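Long-range contact in sugar phosphate isomerase/epimerase (Parabacteroides distasonis, PDB 3L23), which binds a magnesium ion and probably acts as an isomerase of the xylose isomerase-like TIM barrel family: residues A[80-85]-A[125-130]. Residues are numbered along the deposited sequence; the frame is centred on the assembly and turned at random.
Sequences VNPVDT and LIQPMM
V80 and I126 join two neighbouring parallel strands of a xylose isomerase-like TIM barrel where the chain leaves the C-terminal end of strand 74-79. V80 N donates to I126 O at 2.9 Å, and the bond is nearly straight (164°). One step on, the pairing is carried by carbon: Q127 CA lies 3.3 Å from V80 O in a CA-H...O contact. After P82 the loop runs away from the strand.

The apolar contact is small. V80 CG2 meets L125 CD1 at 3.7 Å, the two side chains crossing at about a right angle. W110 and Y109 of helix 103-119 also touch V80.

The polar contacts centre on N81 OD1. With CG anti to the carbonyl carbon (chi1 -75°), the amide reaches P128 and M129. M129 N gives OD1 a weak hydrogen bond, and a water donates a second one. N81 OD1 also lies 3.2 Å from P128 CD. On the backbone side, P128 O accepts a hydrogen bond from ND1 of H165, a magnesium ligand.

Q127 is extended, and its NE2 bonds to M129 O, which lies in the amide plane; Y98 OH is a second partner of NE2. The ring of P82 packs on the amide oxygen, with P82 CD 3.6 Å from Q127 OE1. Cut back to an alanine, this position would probably leave the M129 carbonyl without its amide donor and open a gap beside P82. The Q127 NE2 to M129 O bond measures 3.0 Å and is almost linear, at 178°.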
loop_
_atom_site.group_PDB
_atom_site.type_symbol
_atom_site.label_atom_id
_atom_site.label_comp_id
_atom_site.label_asym_id
_atom_site.label_seq_id
_atom_site.Cartn_x
_atom_site.Cartn_y
_atom_site.Cartn_z
ATOM N N VAL A 80 -0.139 -4.599 5.659
ATOM C CA VAL A 80 0.344 -5.596 6.564
ATOM C C VAL A 80 1.362 -6.486 5.849
ATOM O O VAL A 80 1.273 -6.689 4.643
ATOM C CB VAL A 80 -0.805 -6.481 7.101
ATOM C CG1 VAL A 80 -1.820 -5.623 7.897
ATOM C CG2 VAL A 80 -1.485 -7.248 5.944
ATOM N N ASN A 81 2.323 -7.010 6.585
ATOM C CA ASN A 81 3.303 -7.918 6.005
ATOM C C ASN A 81 3.387 -9.223 6.800
ATOM O O ASN A 81 3.492 -9.158 8.032
ATOM C CB ASN A 81 4.695 -7.281 6.046
ATOM C CG ASN A 81 4.891 -6.214 5.017
ATOM O OD1 ASN A 81 4.807 -6.441 3.772
ATOM N ND2 ASN A 81 5.139 -5.014 5.525
ATOM N N PRO A 82 3.343 -10.392 6.134
ATOM C CA PRO A 82 3.511 -11.660 6.853
ATOM C C PRO A 82 4.725 -11.759 7.764
ATOM O O PRO A 82 5.859 -11.419 7.375
ATOM C CB PRO A 82 3.622 -12.695 5.721
ATOM C CG PRO A 82 2.808 -12.098 4.631
ATOM C CD PRO A 82 3.022 -10.631 4.710
ATOM N N VAL A 83 4.455 -12.222 8.978
ATOM C CA VAL A 83 5.487 -12.450 9.978
ATOM C C VAL A 83 5.256 -13.784 10.641
ATOM O O VAL A 83 4.136 -14.297 10.663
ATOM C CB VAL A 83 5.510 -11.367 11.109
ATOM C CG1 VAL A 83 5.973 -9.992 10.594
ATOM C CG2 VAL A 83 4.160 -11.284 11.806
ATOM N N ASP A 84 6.351 -14.351 11.146
ATOM C CA ASP A 84 6.356 -15.590 11.886
ATOM C C ASP A 84 6.247 -15.159 13.349
ATOM O O ASP A 84 7.217 -14.654 13.919
ATOM C CB ASP A 84 7.658 -16.345 11.616
ATOM C CG ASP A 84 7.775 -17.662 12.408
ATOM O OD1 ASP A 84 7.061 -17.838 13.415
ATOM O OD2 ASP A 84 8.595 -18.521 12.010
ATOM N N THR A 85 5.086 -15.373 13.961
ATOM C CA THR A 85 4.871 -14.908 15.332
ATOM C C THR A 85 5.660 -15.683 16.419
ATOM O O THR A 85 5.613 -15.307 17.587
ATOM C CB THR A 85 3.365 -14.852 15.697
ATOM O OG1 THR A 85 2.772 -16.140 15.493
ATOM C CG2 THR A 85 2.643 -13.805 14.861
ATOM N N LEU A 125 -7.147 -5.133 2.196
ATOM C CA LEU A 125 -6.026 -5.674 2.976
ATOM C C LEU A 125 -4.891 -5.878 1.972
ATOM O O LEU A 125 -5.044 -6.619 0.988
ATOM C CB LEU A 125 -6.427 -6.983 3.655
ATOM C CG LEU A 125 -5.436 -7.527 4.678
ATOM C CD1 LEU A 125 -5.130 -6.533 5.784
ATOM C CD2 LEU A 125 -5.929 -8.883 5.254
ATOM N N ILE A 126 -3.763 -5.207 2.216
ATOM C CA ILE A 126 -2.705 -5.037 1.206
ATOM C C ILE A 126 -1.318 -5.338 1.785
ATOM O O ILE A 126 -0.986 -4.898 2.876
ATOM C CB ILE A 126 -2.727 -3.604 0.631
ATOM C CG1 ILE A 126 -4.038 -3.338 -0.126
ATOM C CG2 ILE A 126 -1.515 -3.332 -0.269
ATOM C CD1 ILE A 126 -4.351 -1.906 -0.584
ATOM N N GLN A 127 -0.539 -6.139 1.055
ATOM C CA GLN A 127 0.875 -6.415 1.353
ATOM C C GLN A 127 1.724 -5.395 0.597
ATOM O O GLN A 127 1.619 -5.310 -0.629
ATOM C CB GLN A 127 1.273 -7.813 0.925
ATOM C CG GLN A 127 2.740 -8.064 1.164
ATOM C CD GLN A 127 3.097 -9.488 0.939
ATOM O OE1 GLN A 127 2.263 -10.386 1.161
ATOM N NE2 GLN A 127 4.344 -9.734 0.510
ATOM N N PRO A 128 2.509 -4.577 1.320
ATOM C CA PRO A 128 3.334 -3.528 0.655
ATOM C C PRO A 128 4.799 -3.816 0.415
ATOM O O PRO A 128 5.450 -3.014 -0.255
ATOM C CB PRO A 128 3.207 -2.373 1.633
ATOM C CG PRO A 128 3.271 -3.074 2.967
ATOM C CD PRO A 128 2.524 -4.397 2.786
HETATM N N MSE A 129 5.355 -4.916 0.929
HETATM C CA MSE A 129 6.766 -5.228 0.757
HETATM C C MSE A 129 6.977 -6.471 -0.111
HETATM O O MSE A 129 6.315 -7.459 0.066
HETATM C CB MSE A 129 7.468 -5.447 2.114
HETATM C CG MSE A 129 9.003 -5.591 2.030
HETATM SE SE MSE A 129 9.848 -3.891 1.258
HETATM C CE MSE A 129 8.798 -2.801 2.221
HETATM N N MSE A 130 7.916 -6.383 -1.051
HETATM C CA MSE A 130 8.211 -7.484 -1.948
HETATM C C MSE A 130 8.982 -8.602 -1.242
HETATM O O MSE A 130 9.982 -8.339 -0.525
HETATM C CB MSE A 130 9.055 -6.981 -3.141
HETATM C CG MSE A 130 9.014 -7.922 -4.311
HETATM SE SE MSE A 130 10.205 -7.387 -5.757
HETATM C CE MSE A 130 11.765 -7.854 -5.073
HETATM O O HOH W 1 6.448 -8.994 3.045
#